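Local structure of ribokinase (Giardia lamblia, 6WHJ) at residues C275-L287 / T303-A315. The protein probably phosphorylates D-ribose at O-5 with ATP and a divalent cation, most likely magnesium, feeding nucleotide synthesis and the pentose phosphate pathway. Sequence-based numbering, arbitrary orientation.
Sequences CFIGSFCVRLMEL and TIAEAARFASVAA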
ATOM      1  N   CYS B 275      -4.705 -13.665 -17.290  1.00 27.84           N
ATOM      2  CA  CYS B 275      -4.474 -15.002 -17.815  1.00 25.47           C
ATOM      3  C   CYS B 275      -5.413 -15.286 -18.977  1.00 27.16           C
ATOM      4  O   CYS B 275      -5.007 -15.889 -19.976  1.00 28.21           O
ATOM      5  CB  CYS B 275      -4.645 -16.030 -16.694  1.00 26.57           C
ATOM      6  SG  CYS B 275      -4.707 -17.736 -17.242  1.00 33.46           S
ATOM      7  N   PHE B 276      -6.659 -14.810 -18.888  1.00 29.34           N
ATOM      8  CA  PHE B 276      -7.596 -14.986 -19.993  1.00 25.87           C
ATOM      9  C   PHE B 276      -7.120 -14.234 -21.226  1.00 27.93           C
ATOM     10  O   PHE B 276      -7.133 -14.772 -22.338  1.00 28.59           O
ATOM     11  CB  PHE B 276      -9.000 -14.531 -19.593  1.00 25.78           C
ATOM     12  CG  PHE B 276     -10.029 -14.703 -20.684  1.00 28.74           C
ATOM     13  CD1 PHE B 276     -10.203 -13.733 -21.664  1.00 26.32           C
ATOM     14  CD2 PHE B 276     -10.822 -15.833 -20.730  1.00 28.94           C
ATOM     15  CE1 PHE B 276     -11.145 -13.896 -22.664  1.00 28.94           C
ATOM     16  CE2 PHE B 276     -11.770 -15.998 -21.726  1.00 31.85           C
ATOM     17  CZ  PHE B 276     -11.928 -15.031 -22.698  1.00 29.25           C
ATOM     18  N   ILE B 277      -6.708 -12.978 -21.055  1.00 27.23           N
ATOM     19  CA  ILE B 277      -6.262 -12.207 -22.211  1.00 26.64           C
ATOM     20  C   ILE B 277      -5.021 -12.844 -22.824  1.00 28.13           C
ATOM     21  O   ILE B 277      -4.938 -13.018 -24.048  1.00 27.57           O
ATOM     22  CB  ILE B 277      -6.019 -10.737 -21.819  1.00 23.40           C
ATOM     23  CG1 ILE B 277      -7.335 -10.053 -21.447  1.00 21.56           C
ATOM     24  CG2 ILE B 277      -5.314  -9.990 -22.944  1.00 23.02           C
ATOM     25  CD1 ILE B 277      -8.291  -9.957 -22.593  1.00 21.82           C
ATOM     26  N   GLY B 278      -4.071 -13.262 -21.982  1.00 29.21           N
ATOM     27  CA  GLY B 278      -2.860 -13.881 -22.501  1.00 27.95           C
ATOM     28  C   GLY B 278      -3.135 -15.164 -23.267  1.00 29.34           C
ATOM     29  O   GLY B 278      -2.626 -15.357 -24.376  1.00 28.00           O
ATOM     30  N   SER B 279      -3.935 -16.065 -22.678  1.00 23.06           N
ATOM     31  CA  SER B 279      -4.252 -17.324 -23.343  1.00 27.23           C
ATOM     32  C   SER B 279      -5.032 -17.092 -24.631  1.00 28.74           C
ATOM     33  O   SER B 279      -4.749 -17.725 -25.656  1.00 25.33           O
ATOM     34  CB  SER B 279      -5.042 -18.229 -22.406  1.00 27.20           C
ATOM     35  OG  SER B 279      -4.349 -18.378 -21.191  1.00 32.77           O
ATOM     36  N   PHE B 280      -5.987 -16.155 -24.602  1.00 28.92           N
ATOM     37  CA  PHE B 280      -6.733 -15.799 -25.804  1.00 26.76           C
ATOM     38  C   PHE B 280      -5.784 -15.397 -26.927  1.00 29.30           C
ATOM     39  O   PHE B 280      -5.955 -15.815 -28.077  1.00 25.35           O
ATOM     40  CB  PHE B 280      -7.705 -14.659 -25.485  1.00 24.29           C
ATOM     41  CG  PHE B 280      -8.468 -14.160 -26.669  1.00 25.36           C
ATOM     42  CD1 PHE B 280      -9.440 -14.946 -27.273  1.00 23.75           C
ATOM     43  CD2 PHE B 280      -8.168 -12.918 -27.228  1.00 28.79           C
ATOM     44  CE1 PHE B 280     -10.144 -14.484 -28.383  1.00 27.30           C
ATOM     45  CE2 PHE B 280      -8.860 -12.446 -28.346  1.00 30.29           C
ATOM     46  CZ  PHE B 280      -9.852 -13.235 -28.925  1.00 28.37           C
ATOM     47  N   CYS B 281      -4.757 -14.605 -26.605  1.00 29.81           N
ATOM     48  CA  CYS B 281      -3.804 -14.183 -27.625  1.00 27.80           C
ATOM     49  C   CYS B 281      -2.956 -15.350 -28.113  1.00 31.49           C
ATOM     50  O   CYS B 281      -2.663 -15.445 -29.312  1.00 32.62           O
ATOM     51  CB  CYS B 281      -2.919 -13.060 -27.092  1.00 25.01           C
ATOM     52  SG  CYS B 281      -3.806 -11.505 -26.895  1.00 27.98           S
ATOM     53  N   VAL B 282      -2.538 -16.238 -27.206  1.00 28.30           N
ATOM     54  CA  VAL B 282      -1.745 -17.393 -27.625  1.00 29.97           C
ATOM     55  C   VAL B 282      -2.517 -18.225 -28.641  1.00 30.44           C
ATOM     56  O   VAL B 282      -2.020 -18.513 -29.735  1.00 33.75           O
ATOM     57  CB  VAL B 282      -1.317 -18.233 -26.407  1.00 31.27           C
ATOM     58  CG1 VAL B 282      -0.838 -19.608 -26.848  1.00 30.59           C
ATOM     59  CG2 VAL B 282      -0.216 -17.517 -25.654  1.00 31.52           C
ATOM     60  N   ARG B 283      -3.756 -18.603 -28.301  1.00 29.86           N
ATOM     61  CA  ARG B 283      -4.565 -19.422 -29.202  1.00 31.31           C
ATOM     62  C   ARG B 283      -4.960 -18.666 -30.461  1.00 31.47           C
ATOM     63  O   ARG B 283      -5.047 -19.265 -31.537  1.00 34.21           O
ATOM     64  CB  ARG B 283      -5.820 -19.915 -28.492  1.00 30.70           C
ATOM     65  CG  ARG B 283      -6.497 -21.089 -29.173  1.00 30.87           C
ATOM     66  CD  ARG B 283      -5.566 -22.274 -29.287  1.00 33.62           C
ATOM     67  NE  ARG B 283      -6.165 -23.331 -30.093  1.00 36.58           N
ATOM     68  CZ  ARG B 283      -5.592 -23.895 -31.152  1.00 36.37           C
ATOM     69  NH1 ARG B 283      -4.375 -23.527 -31.537  1.00 35.64           N
ATOM     70  NH2 ARG B 283      -6.237 -24.849 -31.810  1.00 35.34           N
ATOM     71  N   LEU B 284      -5.206 -17.361 -30.350  1.00 29.73           N
ATOM     72  CA  LEU B 284      -5.512 -16.561 -31.527  1.00 30.54           C
ATOM     73  C   LEU B 284      -4.342 -16.575 -32.494  1.00 34.68           C
ATOM     74  O   LEU B 284      -4.512 -16.812 -33.695  1.00 33.89           O
ATOM     75  CB  LEU B 284      -5.856 -15.138 -31.106  1.00 29.76           C
ATOM     76  CG  LEU B 284      -6.590 -14.237 -32.086  1.00 31.76           C
ATOM     77  CD1 LEU B 284      -7.816 -14.949 -32.611  1.00 33.28           C
ATOM     78  CD2 LEU B 284      -6.993 -12.957 -31.370  1.00 33.12           C
ATOM     79  N   MET B 285      -3.135 -16.358 -31.970  1.00 35.16           N
ATOM     80  CA  MET B 285      -1.937 -16.366 -32.800  1.00 33.78           C
ATOM     81  C   MET B 285      -1.704 -17.734 -33.430  1.00 35.38           C
ATOM     82  O   MET B 285      -1.236 -17.821 -34.570  1.00 36.98           O
ATOM     83  CB  MET B 285      -0.725 -15.944 -31.962  1.00 31.66           C
ATOM     84  CG  MET B 285       0.590 -15.875 -32.725  1.00 35.12           C
ATOM     85  SD  MET B 285       1.482 -17.452 -32.681  1.00 39.76           S
ATOM     86  CE  MET B 285       1.672 -17.656 -30.915  1.00 34.99           C
ATOM     87  N   GLU B 286      -2.041 -18.811 -32.716  1.00 37.97           N
ATOM     88  CA  GLU B 286      -1.816 -20.147 -33.258  1.00 36.72           C
ATOM     89  C   GLU B 286      -2.808 -20.471 -34.363  1.00 41.46           C
ATOM     90  O   GLU B 286      -2.441 -21.073 -35.376  1.00 42.54           O
ATOM     91  CB  GLU B 286      -1.895 -21.190 -32.147  1.00 32.14           C
ATOM     92  CG  GLU B 286      -0.678 -21.215 -31.249  1.00 35.95           C
ATOM     93  CD  GLU B 286      -0.862 -22.098 -30.025  1.00 39.67           C
ATOM     94  OE1 GLU B 286      -1.956 -22.688 -29.868  1.00 36.14           O
ATOM     95  OE2 GLU B 286       0.105 -22.220 -29.235  1.00 41.76           O
ATOM     96  N   LEU B 287      -4.070 -20.063 -34.194  1.00 40.54           N
ATOM     97  CA  LEU B 287      -5.071 -20.335 -35.220  1.00 42.06           C
ATOM     98  C   LEU B 287      -4.771 -19.588 -36.515  1.00 45.56           C
ATOM     99  O   LEU B 287      -5.179 -20.035 -37.594  1.00 50.52           O
ATOM    100  CB  LEU B 287      -6.463 -19.973 -34.699  1.00 38.14           C
ATOM    101  CG  LEU B 287      -6.990 -20.849 -33.558  1.00 36.12           C
ATOM    102  CD1 LEU B 287      -8.258 -20.264 -32.965  1.00 32.97           C
ATOM    103  CD2 LEU B 287      -7.207 -22.297 -34.001  1.00 34.66           C
ATOM    104  N   THR B 303     -13.439 -18.574 -35.388  1.00 33.91           N
ATOM    105  CA  THR B 303     -12.035 -18.620 -34.993  1.00 31.76           C
ATOM    106  C   THR B 303     -11.816 -17.842 -33.706  1.00 31.60           C
ATOM    107  O   THR B 303     -11.090 -18.294 -32.815  1.00 31.49           O
ATOM    108  CB  THR B 303     -11.142 -18.066 -36.106  1.00 40.31           C
ATOM    109  OG1 THR B 303     -11.334 -18.820 -37.314  1.00 38.70           O
ATOM    110  CG2 THR B 303      -9.672 -18.138 -35.692  1.00 38.49           C
ATOM    111  N   ILE B 304     -12.432 -16.660 -33.600  1.00 35.14           N
ATOM    112  CA  ILE B 304     -12.373 -15.883 -32.366  1.00 32.60           C
ATOM    113  C   ILE B 304     -12.990 -16.676 -31.227  1.00 31.76           C
ATOM    114  O   ILE B 304     -12.498 -16.648 -30.091  1.00 26.98           O
ATOM    115  CB  ILE B 304     -13.073 -14.523 -32.554  1.00 32.62           C
ATOM    116  CG1 ILE B 304     -12.532 -13.819 -33.802  1.00 33.34           C
ATOM    117  CG2 ILE B 304     -12.947 -13.655 -31.300  1.00 26.75           C
ATOM    118  CD1 ILE B 304     -11.046 -13.521 -33.744  1.00 31.54           C
ATOM    119  N   ALA B 305     -14.077 -17.399 -31.515  1.00 30.85           N
ATOM    120  CA  ALA B 305     -14.729 -18.192 -30.478  1.00 33.63           C
ATOM    121  C   ALA B 305     -13.836 -19.333 -30.006  1.00 34.05           C
ATOM    122  O   ALA B 305     -13.757 -19.599 -28.802  1.00 32.22           O
ATOM    123  CB  ALA B 305     -16.063 -18.736 -30.983  1.00 32.86           C
ATOM    124  N   GLU B 306     -13.120 -19.992 -30.925  1.00 32.84           N
ATOM    125  CA  GLU B 306     -12.258 -21.090 -30.504  1.00 32.84           C
ATOM    126  C   GLU B 306     -11.115 -20.589 -29.626  1.00 31.76           C
ATOM    127  O   GLU B 306     -10.738 -21.248 -28.651  1.00 31.81           O
ATOM    128  CB  GLU B 306     -11.720 -21.857 -31.714  1.00 32.67           C
ATOM    129  CG  GLU B 306     -10.871 -23.058 -31.294  1.00 32.87           C
ATOM    130  CD  GLU B 306     -10.306 -23.853 -32.453  1.00 40.79           C
ATOM    131  OE1 GLU B 306      -9.310 -24.578 -32.234  1.00 42.77           O
ATOM    132  OE2 GLU B 306     -10.858 -23.770 -33.574  1.00 43.99           O
ATOM    133  N   ALA B 307     -10.560 -19.419 -29.943  1.00 30.95           N
ATOM    134  CA  ALA B 307      -9.520 -18.848 -29.095  1.00 29.53           C
ATOM    135  C   ALA B 307     -10.053 -18.549 -27.697  1.00 26.92           C
ATOM    136  O   ALA B 307      -9.358 -18.760 -26.699  1.00 26.56           O
ATOM    137  CB  ALA B 307      -8.950 -17.586 -29.747  1.00 27.37           C
ATOM    138  N   ALA B 308     -11.301 -18.087 -27.602  1.00 30.35           N
ATOM    139  CA  ALA B 308     -11.876 -17.767 -26.299  1.00 29.68           C
ATOM    140  C   ALA B 308     -12.237 -19.016 -25.496  1.00 30.91           C
ATOM    141  O   ALA B 308     -12.129 -18.999 -24.262  1.00 28.95           O
ATOM    142  CB  ALA B 308     -13.104 -16.872 -26.478  1.00 30.12           C
ATOM    143  N   ARG B 309     -12.637 -20.109 -26.163  1.00 26.90           N
ATOM    144  CA  ARG B 309     -12.844 -21.365 -25.442  1.00 30.84           C
ATOM    145  C   ARG B 309     -11.555 -21.820 -24.777  1.00 30.06           C
ATOM    146  O   ARG B 309     -11.558 -22.263 -23.624  1.00 31.91           O
ATOM    147  CB  ARG B 309     -13.355 -22.463 -26.380  1.00 29.35           C
ATOM    148  CG  ARG B 309     -14.816 -22.362 -26.765  1.00 33.79           C
ATOM    149  CD  ARG B 309     -15.269 -23.599 -27.556  1.00 43.49           C
ATOM    150  NE  ARG B 309     -14.951 -23.536 -28.988  1.00 44.33           N
ATOM    151  CZ  ARG B 309     -15.732 -22.962 -29.900  1.00 39.18           C
ATOM    152  NH1 ARG B 309     -16.873 -22.391 -29.537  1.00 38.14           N
ATOM    153  NH2 ARG B 309     -15.372 -22.949 -31.173  1.00 36.81           N
ATOM    154  N   PHE B 310     -10.441 -21.698 -25.494  1.00 26.46           N
ATOM    155  CA  PHE B 310      -9.140 -22.026 -24.935  1.00 30.02           C
ATOM    156  C   PHE B 310      -8.822 -21.121 -23.754  1.00 31.00           C
ATOM    157  O   PHE B 310      -8.400 -21.595 -22.692  1.00 30.30           O
ATOM    158  CB  PHE B 310      -8.102 -21.896 -26.051  1.00 32.12           C
ATOM    159  CG  PHE B 310      -6.690 -22.187 -25.650  1.00 29.92           C
ATOM    160  CD1 PHE B 310      -6.188 -23.471 -25.727  1.00 34.02           C
ATOM    161  CD2 PHE B 310      -5.837 -21.163 -25.279  1.00 28.90           C
ATOM    162  CE1 PHE B 310      -4.869 -23.735 -25.394  1.00 35.50           C
ATOM    163  CE2 PHE B 310      -4.525 -21.420 -24.951  1.00 29.55           C
ATOM    164  CZ  PHE B 310      -4.041 -22.704 -25.003  1.00 34.60           C
ATOM    165  N   ALA B 311      -9.108 -19.824 -23.887  1.00 31.44           N
ATOM    166  CA  ALA B 311      -8.800 -18.885 -22.813  1.00 30.76           C
ATOM    167  C   ALA B 311      -9.642 -19.165 -21.579  1.00 30.46           C
ATOM    168  O   ALA B 311      -9.167 -18.987 -20.451  1.00 32.89           O
ATOM    169  CB  ALA B 311      -8.999 -17.446 -23.291  1.00 27.68           C
ATOM    170  N   SER B 312     -10.895 -19.597 -21.770  1.00 28.94           N
ATOM    171  CA  SER B 312     -11.744 -19.943 -20.629  1.00 33.79           C
ATOM    172  C   SER B 312     -11.168 -21.110 -19.830  1.00 32.75           C
ATOM    173  O   SER B 312     -11.127 -21.066 -18.596  1.00 33.66           O
ATOM    174  CB  SER B 312     -13.162 -20.278 -21.103  1.00 31.42           C
ATOM    175  OG  SER B 312     -13.730 -19.176 -21.782  1.00 36.84           O
ATOM    176  N   VAL B 313     -10.699 -22.153 -20.517  1.00 29.74           N
ATOM    177  CA  VAL B 313     -10.151 -23.313 -19.827  1.00 33.25           C
ATOM    178  C   VAL B 313      -8.919 -22.907 -19.027  1.00 37.54           C
ATOM    179  O   VAL B 313      -8.744 -23.324 -17.873  1.00 35.97           O
ATOM    180  CB  VAL B 313      -9.843 -24.434 -20.842  1.00 38.22           C
ATOM    181  CG1 VAL B 313      -9.124 -25.610 -20.181  1.00 39.85           C
ATOM    182  CG2 VAL B 313     -11.124 -24.905 -21.519  1.00 37.32           C
ATOM    183  N   ALA B 314      -8.052 -22.078 -19.619  1.00 36.83           N
ATOM    184  CA  ALA B 314      -6.871 -21.621 -18.897  1.00 35.59           C
ATOM    185  C   ALA B 314      -7.250 -20.742 -17.711  1.00 36.59           C
ATOM    186  O   ALA B 314      -6.688 -20.889 -16.619  1.00 37.78           O
ATOM    187  CB  ALA B 314      -5.931 -20.884 -19.845  1.00 33.35           C
ATOM    188  N   ALA B 315      -8.208 -19.832 -17.896  1.00 35.85           N
ATOM    189  CA  ALA B 315      -8.638 -18.996 -16.779  1.00 37.07           C
ATOM    190  C   ALA B 315      -9.342 -19.824 -15.711  1.00 38.61           C
ATOM    191  O   ALA B 315      -9.168 -19.581 -14.508  1.00 39.28           O
ATOM    192  CB  ALA B 315      -9.547 -17.872 -17.277  1.00 29.68           C
TER
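Phe276, Phe280 and Ala307 each enter a four-residue hole on the facing helix, knobs-into-holes packing between two roughly antiparallel helices (139° between directions) of the PfkB-type ribokinase fold. Cys281 and Leu284 also touch strand 140-143, and Ser279 and Phe310 both touch Val55 of helix 44-55. The axes of the two segments come within 7.8 Å, consistent with the small Ala307 and Ala311, whose CA atoms lie nearest those of Arg283 and Phe280.

Aromatic contacts come first. With CG anti to the backbone N (chi1 -179°), Phe276 turns a ring face onto Ala311 CB, a CH-pi contact 3.6 Å from the ring centroid, while its hole is completed by Ala308, Ser312 and Ala315. Phe280 is set differently: its ring edge lies against the Ile304 O and Ala308 N backbone atoms, and CE1 reaches Ala307 CB at 3.6 Å. Phe310 points toward segment 275-287, and Arg283 CD stands over its ring face, 19° off the ring normal.

Among the aliphatic contacts, Leu284 CD1 meets Ile304 CD1 at 3.7 Å, and Leu287 CD1 packs on Thr303 CG2.

The polar contacts gather around Arg283. Its chain bends at chi2, and its guanidinium serves two acids, Glu286 within the helix and Glu306 across; Glu286 also pairs with Arg331. The cross-helix salt bridge, Arg283 NH2 to Glu306 OE1 at 3.1 Å, is also a weak hydrogen bond, and Leu287 CD2 lies over one guanidinium face, 3.5 Å above its plane.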